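Side-chain contacts in phosphoribosyl-glycinamide (GAR) synthetase (Cryptococcus neoformans var. grubii serotype A, PDB 7LVO), which catalyses, as the N-terminal half of a bifunctional enzyme, the ATP-dependent joining of glycine to 5-phosphoribosylamine in de novo purine biosynthesis: residues G274-Y279 against E386-S391; E299-G304 against G314-G319; E99-E104 against V128-F133; A53-Q58 against L346-Q351. All blocks are in the same frame, centred on the assembly; numbering follows the deposited sequence.

Interaction 1: residues G274-Y279 against E386-S391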
loop_
_atom_site.group_PDB
_atom_site.type_symbol
_atom_site.label_atom_id
_atom_site.label_comp_id
_atom_site.label_asym_id
_atom_site.label_seq_id
_atom_site.Cartn_x
_atom_site.Cartn_y
_atom_site.Cartn_z
ATOM N N GLY A 274 -7.829 -1.381 6.987
ATOM C CA GLY A 274 -6.745 -1.138 6.062
ATOM C C GLY A 274 -5.417 -1.718 6.480
ATOM O O GLY A 274 -4.447 -1.637 5.722
ATOM N N GLY A 275 -5.350 -2.309 7.674
ATOM C CA GLY A 275 -4.121 -2.888 8.178
ATOM C C GLY A 275 -3.801 -2.427 9.585
ATOM O O GLY A 275 -3.530 -1.242 9.804
ATOM N N MET A 276 -3.842 -3.350 10.546
ATOM C CA MET A 276 -3.563 -3.037 11.942
ATOM C C MET A 276 -2.130 -3.354 12.349
ATOM O O MET A 276 -1.760 -3.118 13.498
ATOM C CB MET A 276 -4.529 -3.793 12.859
ATOM C CG MET A 276 -5.977 -3.311 12.784
ATOM S SD MET A 276 -6.163 -1.579 13.242
ATOM C CE MET A 276 -5.537 -1.584 14.924
ATOM N N GLY A 277 -1.317 -3.877 11.441
ATOM C CA GLY A 277 0.064 -4.175 11.760
ATOM C C GLY A 277 0.699 -5.130 10.772
ATOM O O GLY A 277 0.006 -5.933 10.147
ATOM N N ALA A 278 2.020 -5.054 10.624
ATOM C CA ALA A 278 2.725 -5.896 9.666
ATOM C C ALA A 278 4.114 -6.225 10.198
ATOM O O ALA A 278 4.617 -5.597 11.133
ATOM C CB ALA A 278 2.826 -5.213 8.295
ATOM N N TYR A 279 4.725 -7.232 9.590
ATOM C CA TYR A 279 6.060 -7.666 9.971
ATOM C C TYR A 279 6.746 -8.247 8.741
ATOM O O TYR A 279 6.091 -8.701 7.796
ATOM C CB TYR A 279 6.026 -8.692 11.112
ATOM C CG TYR A 279 5.133 -9.886 10.846
ATOM C CD1 TYR A 279 3.773 -9.828 11.098
ATOM C CD2 TYR A 279 5.655 -11.066 10.332
ATOM C CE1 TYR A 279 2.951 -10.911 10.856
ATOM C CE2 TYR A 279 4.839 -12.158 10.082
ATOM C CZ TYR A 279 3.488 -12.072 10.349
ATOM O OH TYR A 279 2.664 -13.147 10.103
ATOM N N GLU A 386 -11.154 4.954 18.725
ATOM C CA GLU A 386 -12.294 4.214 19.251
ATOM C C GLU A 386 -13.393 4.106 18.203
ATOM O O GLU A 386 -13.895 5.120 17.709
ATOM C CB GLU A 386 -12.821 4.907 20.507
ATOM C CG GLU A 386 -13.998 4.213 21.162
ATOM C CD GLU A 386 -14.477 4.935 22.415
ATOM O OE1 GLU A 386 -13.804 5.897 22.844
ATOM O OE2 GLU A 386 -15.522 4.538 22.966
ATOM N N GLY A 387 -13.773 2.869 17.869
ATOM C CA GLY A 387 -14.841 2.587 16.930
ATOM C C GLY A 387 -14.360 2.071 15.589
ATOM O O GLY A 387 -15.083 1.308 14.934
ATOM N N TYR A 388 -13.170 2.481 15.161
ATOM C CA TYR A 388 -12.615 2.008 13.899
ATOM C C TYR A 388 -12.636 0.480 13.862
ATOM O O TYR A 388 -12.343 -0.165 14.875
ATOM C CB TYR A 388 -11.184 2.536 13.742
ATOM C CG TYR A 388 -10.485 2.118 12.471
ATOM C CD1 TYR A 388 -10.648 2.839 11.298
ATOM C CD2 TYR A 388 -9.653 1.009 12.448
ATOM C CE1 TYR A 388 -10.010 2.458 10.131
ATOM C CE2 TYR A 388 -9.008 0.627 11.290
ATOM C CZ TYR A 388 -9.192 1.349 10.134
ATOM O OH TYR A 388 -8.544 0.967 8.976
ATOM N N PRO A 389 -12.970 -0.140 12.716
ATOM C CA PRO A 389 -13.278 0.442 11.403
ATOM C C PRO A 389 -14.656 1.087 11.292
ATOM O O PRO A 389 -15.041 1.509 10.201
ATOM C CB PRO A 389 -13.190 -0.771 10.459
ATOM C CG PRO A 389 -13.585 -1.922 11.318
ATOM C CD PRO A 389 -13.039 -1.614 12.695
ATOM N N GLY A 390 -15.380 1.165 12.401
ATOM C CA GLY A 390 -16.662 1.835 12.428
ATOM C C GLY A 390 -16.501 3.335 12.566
ATOM O O GLY A 390 -15.445 3.905 12.284
ATOM N N SER A 391 -17.576 3.984 13.007
ATOM C CA SER A 391 -17.525 5.415 13.268
ATOM C C SER A 391 -16.642 5.694 14.479
ATOM O O SER A 391 -16.676 4.967 15.475
ATOM C CB SER A 391 -18.932 5.962 13.500
ATOM O OG SER A 391 -19.577 5.283 14.563
#

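Interaction 2: residues E299-G304 against G314-G319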
loop_
_atom_site.group_PDB
_atom_site.type_symbol
_atom_site.label_atom_id
_atom_site.label_comp_id
_atom_site.label_asym_id
_atom_site.label_seq_id
_atom_site.Cartn_x
_atom_site.Cartn_y
_atom_site.Cartn_z
ATOM N N GLU A 299 7.954 -11.349 -12.269
ATOM C CA GLU A 299 8.618 -11.171 -13.561
ATOM C C GLU A 299 7.647 -11.352 -14.719
ATOM O O GLU A 299 7.669 -10.531 -15.655
ATOM C CB GLU A 299 9.818 -12.121 -13.662
ATOM C CG GLU A 299 10.978 -11.706 -12.764
ATOM C CD GLU A 299 12.108 -12.717 -12.732
ATOM O OE1 GLU A 299 11.927 -13.836 -13.256
ATOM O OE2 GLU A 299 13.173 -12.390 -12.171
ATOM N N PRO A 300 6.791 -12.376 -14.740
ATOM C CA PRO A 300 5.757 -12.420 -15.789
ATOM C C PRO A 300 4.852 -11.202 -15.791
ATOM O O PRO A 300 4.357 -10.804 -16.856
ATOM C CB PRO A 300 4.977 -13.702 -15.463
ATOM C CG PRO A 300 5.961 -14.561 -14.742
ATOM C CD PRO A 300 6.832 -13.615 -13.941
ATOM N N THR A 301 4.614 -10.594 -14.626
ATOM C CA THR A 301 3.799 -9.386 -14.587
ATOM C C THR A 301 4.518 -8.220 -15.261
ATOM O O THR A 301 3.940 -7.532 -16.109
ATOM C CB THR A 301 3.442 -9.032 -13.141
ATOM O OG1 THR A 301 2.583 -10.042 -12.588
ATOM C CG2 THR A 301 2.737 -7.690 -13.076
ATOM N N ILE A 302 5.781 -7.986 -14.893
ATOM C CA ILE A 302 6.527 -6.870 -15.467
ATOM C C ILE A 302 6.716 -7.070 -16.962
ATOM O O ILE A 302 6.549 -6.133 -17.752
ATOM C CB ILE A 302 7.875 -6.698 -14.743
ATOM C CG1 ILE A 302 7.649 -6.345 -13.276
ATOM C CG2 ILE A 302 8.724 -5.633 -15.433
ATOM C CD1 ILE A 302 6.824 -5.095 -13.049
ATOM N N LYS A 303 7.072 -8.291 -17.375
ATOM C CA LYS A 303 7.206 -8.572 -18.802
ATOM C C LYS A 303 5.868 -8.425 -19.514
ATOM O O LYS A 303 5.794 -7.873 -20.620
ATOM C CB LYS A 303 7.772 -9.982 -19.013
ATOM C CG LYS A 303 8.015 -10.333 -20.472
ATOM C CD LYS A 303 8.285 -11.822 -20.658
ATOM C CE LYS A 303 9.556 -12.263 -19.948
ATOM N NZ LYS A 303 9.857 -13.702 -20.205
ATOM N N GLY A 304 4.794 -8.923 -18.898
ATOM C CA GLY A 304 3.494 -8.846 -19.533
ATOM C C GLY A 304 3.041 -7.420 -19.774
ATOM O O GLY A 304 2.395 -7.127 -20.788
ATOM N N GLY A 314 7.399 1.992 -10.863
ATOM C CA GLY A 314 6.994 2.360 -9.520
ATOM C C GLY A 314 7.085 1.216 -8.534
ATOM O O GLY A 314 7.953 0.344 -8.660
ATOM N N MET A 315 6.192 1.211 -7.546
ATOM C CA MET A 315 6.165 0.190 -6.504
ATOM C C MET A 315 5.031 -0.778 -6.819
ATOM O O MET A 315 3.852 -0.422 -6.714
ATOM C CB MET A 315 5.987 0.825 -5.122
ATOM C CG MET A 315 5.555 -0.147 -4.033
ATOM S SD MET A 315 6.481 -1.698 -4.038
ATOM C CE MET A 315 8.159 -1.102 -3.852
ATOM N N LEU A 316 5.391 -2.005 -7.198
ATOM C CA LEU A 316 4.418 -3.063 -7.438
ATOM C C LEU A 316 4.184 -3.822 -6.135
ATOM O O LEU A 316 5.070 -4.537 -5.655
ATOM C CB LEU A 316 4.899 -3.998 -8.543
ATOM C CG LEU A 316 3.950 -5.146 -8.877
ATOM C CD1 LEU A 316 2.691 -4.610 -9.535
ATOM C CD2 LEU A 316 4.634 -6.183 -9.759
ATOM N N PHE A 317 2.998 -3.658 -5.557
ATOM C CA PHE A 317 2.593 -4.362 -4.342
ATOM C C PHE A 317 1.652 -5.493 -4.754
ATOM O O PHE A 317 0.509 -5.247 -5.166
ATOM C CB PHE A 317 1.912 -3.410 -3.359
ATOM C CG PHE A 317 1.415 -4.073 -2.100
ATOM C CD1 PHE A 317 0.303 -4.902 -2.124
ATOM C CD2 PHE A 317 2.047 -3.853 -0.891
ATOM C CE1 PHE A 317 -0.157 -5.508 -0.968
ATOM C CE2 PHE A 317 1.585 -4.455 0.272
ATOM C CZ PHE A 317 0.480 -5.281 0.225
ATOM N N THR A 318 2.124 -6.728 -4.635
ATOM C CA THR A 318 1.352 -7.908 -5.005
ATOM C C THR A 318 0.907 -8.619 -3.735
ATOM O O THR A 318 1.742 -9.019 -2.918
ATOM C CB THR A 318 2.173 -8.850 -5.888
ATOM O OG1 THR A 318 2.709 -8.117 -6.992
ATOM C CG2 THR A 318 1.308 -9.987 -6.404
ATOM N N GLY A 319 -0.406 -8.740 -3.558
ATOM C CA GLY A 319 -0.947 -9.471 -2.434
ATOM C C GLY A 319 -1.204 -10.919 -2.782
ATOM O O GLY A 319 -2.039 -11.210 -3.645
#

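Interaction 3: residues E99-E104 against V128-F133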
loop_
_atom_site.group_PDB
_atom_site.type_symbol
_atom_site.label_atom_id
_atom_site.label_comp_id
_atom_site.label_asym_id
_atom_site.label_seq_id
_atom_site.Cartn_x
_atom_site.Cartn_y
_atom_site.Cartn_z
ATOM N N GLU A 99 0.545 22.810 -10.886
ATOM C CA GLU A 99 1.044 24.171 -11.063
ATOM C C GLU A 99 1.950 24.576 -9.908
ATOM O O GLU A 99 2.971 25.242 -10.115
ATOM C CB GLU A 99 -0.128 25.143 -11.194
ATOM C CG GLU A 99 0.279 26.581 -11.449
ATOM C CD GLU A 99 -0.914 27.493 -11.657
ATOM O OE1 GLU A 99 -2.060 26.990 -11.649
ATOM O OE2 GLU A 99 -0.706 28.713 -11.827
ATOM N N TRP A 100 1.600 24.175 -8.684
ATOM C CA TRP A 100 2.471 24.439 -7.544
ATOM C C TRP A 100 3.830 23.769 -7.734
ATOM O O TRP A 100 4.878 24.405 -7.586
ATOM C CB TRP A 100 1.803 23.950 -6.256
ATOM C CG TRP A 100 2.541 24.324 -5.012
ATOM C CD1 TRP A 100 2.319 25.416 -4.228
ATOM C CD2 TRP A 100 3.622 23.609 -4.400
ATOM N NE1 TRP A 100 3.190 25.427 -3.171
ATOM C CE2 TRP A 100 3.998 24.328 -3.249
ATOM C CE3 TRP A 100 4.300 22.429 -4.707
ATOM C CZ2 TRP A 100 5.028 23.910 -2.410
ATOM C CZ3 TRP A 100 5.323 22.016 -3.874
ATOM C CH2 TRP A 100 5.678 22.752 -2.742
ATOM N N ALA A 101 3.830 22.473 -8.057
ATOM C CA ALA A 101 5.089 21.761 -8.232
ATOM C C ALA A 101 5.945 22.407 -9.318
ATOM O O ALA A 101 7.165 22.532 -9.165
ATOM C CB ALA A 101 4.822 20.297 -8.571
ATOM N N GLN A 102 5.321 22.836 -10.415
ATOM C CA GLN A 102 6.075 23.452 -11.503
ATOM C C GLN A 102 6.772 24.723 -11.041
ATOM O O GLN A 102 7.948 24.944 -11.354
ATOM C CB GLN A 102 5.143 23.748 -12.678
ATOM C CG GLN A 102 5.852 24.224 -13.928
ATOM C CD GLN A 102 4.903 24.427 -15.095
ATOM O OE1 GLN A 102 3.685 24.338 -14.945
ATOM N NE2 GLN A 102 5.461 24.702 -16.271
ATOM N N LYS A 103 6.064 25.574 -10.295
ATOM C CA LYS A 103 6.660 26.814 -9.814
ATOM C C LYS A 103 7.719 26.575 -8.745
ATOM O O LYS A 103 8.584 27.434 -8.544
ATOM C CB LYS A 103 5.573 27.738 -9.262
ATOM C CG LYS A 103 4.529 28.167 -10.287
ATOM C CD LYS A 103 5.151 28.991 -11.410
ATOM C CE LYS A 103 4.088 29.530 -12.360
ATOM N NZ LYS A 103 3.315 28.441 -13.025
ATOM N N GLU A 104 7.678 25.434 -8.060
ATOM C CA GLU A 104 8.627 25.123 -7.001
ATOM C C GLU A 104 9.793 24.272 -7.483
ATOM O O GLU A 104 10.650 23.905 -6.673
ATOM C CB GLU A 104 7.912 24.408 -5.848
ATOM C CG GLU A 104 6.766 25.199 -5.243
ATOM C CD GLU A 104 7.243 26.370 -4.400
ATOM O OE1 GLU A 104 8.447 26.423 -4.066
ATOM O OE2 GLU A 104 6.406 27.232 -4.059
ATOM N N VAL A 128 4.226 18.400 -17.634
ATOM C CA VAL A 128 5.090 19.497 -17.217
ATOM C C VAL A 128 6.522 19.034 -16.993
ATOM O O VAL A 128 7.337 19.790 -16.453
ATOM C CB VAL A 128 4.542 20.191 -15.958
ATOM C CG1 VAL A 128 3.249 20.924 -16.283
ATOM C CG2 VAL A 128 4.321 19.177 -14.840
ATOM N N GLY A 129 6.850 17.809 -17.389
ATOM C CA GLY A 129 8.211 17.328 -17.277
ATOM C C GLY A 129 8.692 17.054 -15.877
ATOM O O GLY A 129 9.901 17.073 -15.637
ATOM N N ILE A 130 7.780 16.801 -14.943
ATOM C CA ILE A 130 8.137 16.435 -13.569
ATOM C C ILE A 130 7.967 14.927 -13.449
ATOM O O ILE A 130 6.828 14.428 -13.561
ATOM C CB ILE A 130 7.269 17.180 -12.551
ATOM C CG1 ILE A 130 7.503 18.688 -12.656
ATOM C CG2 ILE A 130 7.561 16.685 -11.131
ATOM C CD1 ILE A 130 6.576 19.520 -11.786
ATOM N N PRO A 131 9.034 14.160 -13.213
ATOM C CA PRO A 131 8.894 12.702 -13.166
ATOM C C PRO A 131 8.123 12.241 -11.938
ATOM O O PRO A 131 8.108 12.901 -10.895
ATOM C CB PRO A 131 10.346 12.201 -13.128
ATOM C CG PRO A 131 11.115 13.331 -12.523
ATOM C CD PRO A 131 10.435 14.596 -12.994
ATOM N N VAL A 132 7.495 11.073 -12.072
ATOM C CA VAL A 132 6.645 10.507 -11.037
ATOM C C VAL A 132 7.091 9.078 -10.750
ATOM O O VAL A 132 7.217 8.260 -11.673
ATOM C CB VAL A 132 5.163 10.524 -11.453
ATOM C CG1 VAL A 132 4.332 9.698 -10.466
ATOM C CG2 VAL A 132 4.650 11.955 -11.546
ATOM N N PHE A 133 7.335 8.780 -9.479
ATOM C CA PHE A 133 7.537 7.402 -9.039
ATOM C C PHE A 133 6.156 6.776 -8.883
ATOM O O PHE A 133 5.514 6.880 -7.834
ATOM C CB PHE A 133 8.320 7.331 -7.743
ATOM C CG PHE A 133 8.497 5.923 -7.225
ATOM C CD1 PHE A 133 9.480 5.093 -7.748
ATOM C CD2 PHE A 133 7.667 5.427 -6.244
ATOM C CE1 PHE A 133 9.637 3.807 -7.275
ATOM C CE2 PHE A 133 7.813 4.141 -5.767
ATOM C CZ PHE A 133 8.799 3.327 -6.280
#

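Interaction 4: residues A53-Q58 against L346-Q351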
loop_
_atom_site.group_PDB
_atom_site.type_symbol
_atom_site.label_atom_id
_atom_site.label_comp_id
_atom_site.label_asym_id
_atom_site.label_seq_id
_atom_site.Cartn_x
_atom_site.Cartn_y
_atom_site.Cartn_z
ATOM N N ALA A 53 8.997 9.744 4.017
ATOM C CA ALA A 53 9.694 10.985 4.334
ATOM C C ALA A 53 10.840 10.731 5.297
ATOM O O ALA A 53 11.903 11.359 5.187
ATOM C CB ALA A 53 8.718 12.009 4.924
ATOM N N PHE A 54 10.639 9.812 6.246
ATOM C CA PHE A 54 11.682 9.479 7.204
ATOM C C PHE A 54 12.956 9.038 6.496
ATOM O O PHE A 54 14.049 9.524 6.806
ATOM C CB PHE A 54 11.161 8.390 8.151
ATOM C CG PHE A 54 12.219 7.762 9.013
ATOM C CD1 PHE A 54 12.737 8.440 10.109
ATOM C CD2 PHE A 54 12.680 6.484 8.739
ATOM C CE1 PHE A 54 13.707 7.857 10.911
ATOM C CE2 PHE A 54 13.651 5.894 9.538
ATOM C CZ PHE A 54 14.162 6.583 10.623
ATOM N N LYS A 55 12.833 8.126 5.537
ATOM C CA LYS A 55 14.011 7.618 4.836
ATOM C C LYS A 55 14.556 8.636 3.838
ATOM O O LYS A 55 15.765 8.889 3.796
ATOM C CB LYS A 55 13.670 6.309 4.126
ATOM C CG LYS A 55 13.328 5.157 5.059
ATOM C CD LYS A 55 14.493 4.810 5.995
ATOM C CE LYS A 55 15.756 4.439 5.225
ATOM N NZ LYS A 55 16.842 3.960 6.130
ATOM N N LEU A 56 13.673 9.248 3.041
ATOM C CA LEU A 56 14.133 10.213 2.045
ATOM C C LEU A 56 14.922 11.345 2.692
ATOM O O LEU A 56 15.919 11.820 2.129
ATOM C CB LEU A 56 12.945 10.765 1.261
ATOM C CG LEU A 56 12.173 9.754 0.416
ATOM C CD1 LEU A 56 10.947 10.412 -0.197
ATOM C CD2 LEU A 56 13.049 9.137 -0.662
ATOM N N ALA A 57 14.502 11.780 3.881
ATOM C CA ALA A 57 15.174 12.891 4.547
ATOM C C ALA A 57 16.600 12.549 4.966
ATOM O O ALA A 57 17.385 13.458 5.256
ATOM C CB ALA A 57 14.370 13.331 5.770
ATOM N N GLN A 58 16.954 11.270 5.001
ATOM C CA GLN A 58 18.311 10.859 5.328
ATOM C C GLN A 58 19.244 10.864 4.122
ATOM O O GLN A 58 20.460 10.726 4.301
ATOM C CB GLN A 58 18.301 9.458 5.944
ATOM C CG GLN A 58 17.584 9.375 7.281
ATOM C CD GLN A 58 17.534 7.962 7.821
ATOM O OE1 GLN A 58 17.282 7.011 7.077
ATOM N NE2 GLN A 58 17.791 7.812 9.108
ATOM N N LEU A 346 12.299 0.200 7.841
ATOM C CA LEU A 346 13.269 -0.068 8.897
ATOM C C LEU A 346 14.217 -1.211 8.562
ATOM O O LEU A 346 15.141 -1.464 9.339
ATOM C CB LEU A 346 12.543 -0.368 10.205
ATOM C CG LEU A 346 12.087 0.837 11.013
ATOM C CD1 LEU A 346 11.385 1.862 10.144
ATOM C CD2 LEU A 346 11.188 0.397 12.157
ATOM N N LEU A 347 14.018 -1.899 7.440
ATOM C CA LEU A 347 14.909 -2.973 7.018
ATOM C C LEU A 347 15.864 -2.549 5.911
ATOM O O LEU A 347 16.725 -3.341 5.517
ATOM C CB LEU A 347 14.101 -4.191 6.558
ATOM C CG LEU A 347 13.319 -4.933 7.640
ATOM C CD1 LEU A 347 12.583 -6.127 7.035
ATOM C CD2 LEU A 347 14.221 -5.390 8.769
ATOM N N LEU A 348 15.736 -1.328 5.395
ATOM C CA LEU A 348 16.708 -0.818 4.436
ATOM C C LEU A 348 18.033 -0.569 5.144
ATOM O O LEU A 348 18.083 0.163 6.132
ATOM C CB LEU A 348 16.192 0.462 3.794
ATOM C CG LEU A 348 15.038 0.321 2.799
ATOM C CD1 LEU A 348 14.484 1.695 2.422
ATOM C CD2 LEU A 348 15.491 -0.422 1.561
ATOM N N ASP A 349 19.110 -1.178 4.648
ATOM C CA ASP A 349 20.411 -0.969 5.265
ATOM C C ASP A 349 20.821 0.500 5.153
ATOM O O ASP A 349 20.368 1.242 4.273
ATOM C CB ASP A 349 21.474 -1.869 4.628
ATOM C CG ASP A 349 21.685 -1.582 3.147
ATOM O OD1 ASP A 349 21.957 -0.422 2.783
ATOM O OD2 ASP A 349 21.599 -2.530 2.345
ATOM N N GLU A 350 21.692 0.920 6.070
ATOM C CA GLU A 350 22.129 2.312 6.091
ATOM C C GLU A 350 22.986 2.682 4.889
ATOM O O GLU A 350 23.347 3.852 4.745
ATOM C CB GLU A 350 22.887 2.602 7.389
ATOM C CG GLU A 350 22.054 2.382 8.643
ATOM C CD GLU A 350 20.765 3.184 8.642
ATOM O OE1 GLU A 350 20.620 4.093 7.799
ATOM O OE2 GLU A 350 19.890 2.905 9.487
ATOM N N GLN A 351 23.321 1.720 4.028
ATOM C CA GLN A 351 23.991 2.018 2.772
ATOM C C GLN A 351 23.011 2.365 1.657
ATOM O O GLN A 351 23.407 3.011 0.681
ATOM C CB GLN A 351 24.851 0.829 2.336
ATOM C CG GLN A 351 26.056 1.205 1.491
ATOM C CD GLN A 351 27.157 1.849 2.312
ATOM O OE1 GLN A 351 27.035 1.989 3.528
ATOM N NE2 GLN A 351 28.240 2.249 1.649
HETATM O O HOH W 1 16.465 1.622 7.537
HETATM O O HOH W 2 18.898 3.803 4.401
#

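Interaction 1: residues G274-Y279 against E386-S391
A turn of the C domain carrying Tyr388 meets Gly274 and Met276, which lie in the ATP-grasp part of the chain, in the loop leading into strand 277-280. Gly274 N donates to Tyr388 OH across 3.2 Å, and the N-H...O angle of 171° makes this a nearly straight bond. The amide comes in at the edge of the ring, close to its plane. CG anti to the backbone N (chi1 180°) points the ring from the turn toward Gly274, and the hydroxyl meets its amide.

The turn itself has the features of type VIa: the peptide bond before Pro389 is cis, and Gly390 N bonds back to Gly387 O over 2.6 Å. This geometry brings Pro389 CB over the centre of the tyrosine ring, 4.3 Å above its plane, so the proline lies against one face.

Met276 adds a Met-aromatic contact. Its SD is 4.1 Å from Tyr388 CE2 and 5.3 Å from the ring centroid, approaching obliquely at 75° off the ring normal. Bends at chi2 and chi3 curl the thioether, and the two side chains overlap head to tail. Met276 also rests on Val382 and Ala384 of strand 377-384, the neighbour of strand 277-280 in an antiparallel sheet. Glu331 and Asn333, predicted magnesium ligands, have side chains about 9 Å from Gly274.

Interaction 2: residues E299-G304 against G314-G319
Leu316 reaches from its strand toward helix 287-307 and sets one methyl, CD2, against two consecutive helix residues. CD2 is 4.1 Å from Thr301 CG2 and equally 4.1 Å from Ile302 CD1, so a single branch of the leucine carries both contacts. The nearest CA atoms, of Ile302 and Leu316, are 9.1 Å apart, which leaves the separation to be spanned by side chains.

The torsions explain which atoms meet. Leu316 has CG anti to the backbone N (chi1 -180°), which projects its branched end away from the strand. Thr301 likewise holds CG2 anti to its own N, presenting the methyl to the leucine. Its hydroxyl serves a different purpose: OG1 is hydrogen-bonded to Val297 O, one turn earlier in the helix, and to Tyr332 OH. Thus a buried polar atom is satisfied while the methyl beside it packs against carbon.

Ile302 leaves its helix obliquely rather than straight at the strand. CG1 lies beside the backbone N, and a second bend (chi2 -58°) turns CD1 back to Leu316. The isoleucine and leucine lie alongside, pointing opposite ways. Ile252 of strand 252-254 touches both of them, and Tyr332 also packs on Leu316, extending the apolar surface across the sheet.

All three contacting residues are buried, and the interaction is van der Waals packing of a helix on an antiparallel four-stranded sheet, a helix-on-sheet layer of the ATP-grasp fold.

Interaction 3: residues E99-E104 against V128-F133
Above the flat amide of Gln102 lies Val128 CG1, 4.1 Å from CD and 3.7 Å from OE1 of that amide. The methyl is about 3.6 Å out of the amide plane, displaced toward the oxygen, and is thus packed on the group rather than set in its plane. A second flat group on the same helix, the Trp100 indole, has Glu104 CG 3.4 Å above its plane and over its centre. Beyond that methylene, Glu104 OE1 forms a salt bridge with Arg64.

Val128 belongs to the end of helix 121-126, which closes in a Schellman motif. Gly129 supplies the positive phi of the C-prime residue, Ile130 N bonds to Phe125 O, and Gly129 N bonds to Lys126 O. The motif redirects the chain so that Val128 and Ile130, on the two sides of the glycine in sequence, both face helix 95-104. The nearest CA atoms, of Gln102 and Val128, are 7.0 Å apart.

This is N-domain packing between helix 95-104 and the segment following helix 121-126; Pro131 and Phe133 then make backbone hydrogen bonds with Val109 in the outer strand of the parallel sheet. Gln102 spans the exposed side of the contact with an extended chain. On the buried side, Ala101 and Ile130 share Phe125 as a neighbour. Ile130 is extended beyond CG1 (chi2 174°), carrying CD1 to 3.7 Å from Ala101 CB and 3.8 Å from Gln102 N.

Interaction 4: residues A53-Q58 against L346-Q351
The nearest CA atoms, of Lys55 and Leu346, are 8.7 Å apart, and the Lys55 side chain spans much of the interval between the backbones. Its CG is anti to the carbonyl carbon, and further bends at chi2 (-61°) and chi3 (-58°) curl the chain before it ends at the ammonium group.

Two waters connect that group to the facing loop. One accepts from Lys55 NZ at 2.8 Å and donates to Leu348 O at 2.6 Å; the other accepts from Lys55 NZ at 2.7 Å and donates to Asp349 O at 3.0 Å. Within its own segment, Lys55 NZ also has a weak bond to Gln58 OE1, 3.2 Å long. The aliphatic part of the lysine makes a different contact: CE is 4.1 Å from Leu348 CD1, where the two side chains meet at a slant.

Glu350 comes across the lysine at about a right angle. Its OE1 stands 4.1 Å from Lys55 NZ, beyond a salt bridge. Leu354 also touches Lys55, placing the contact between helix 47-56 of the N domain and the loop leading into helix 354-362.

The charge of this buried lysine is therefore met by two waters and a weak hydrogen bond to Gln58, with Glu350 close enough to contribute electrostatic attraction. Such surroundings would probably favour a protonated amine, while the polar link across the segments runs through water rather than by direct bonds.

In the fold
From the N terminus, residues 53-58 open interaction 4, the longest of the four loops. Interaction 3 both opens and closes within it, joining helix 95-104 to the chain after helix 121-126 in the N domain. Residues 274-279 then open interaction 1, and the short helix-to-strand connection of interaction 2 lies inside both larger loops. Residues 346-351 close interaction 4 before residues 386-391 close interaction 1, so those two cross. Interaction 4 ties the N domain to the ATP-grasp part of the chain, and interaction 1 ties that part to the C domain. Interactions 2 and 3 touch directly, through Phe133 CZ 3.5 Å from Gly314 C.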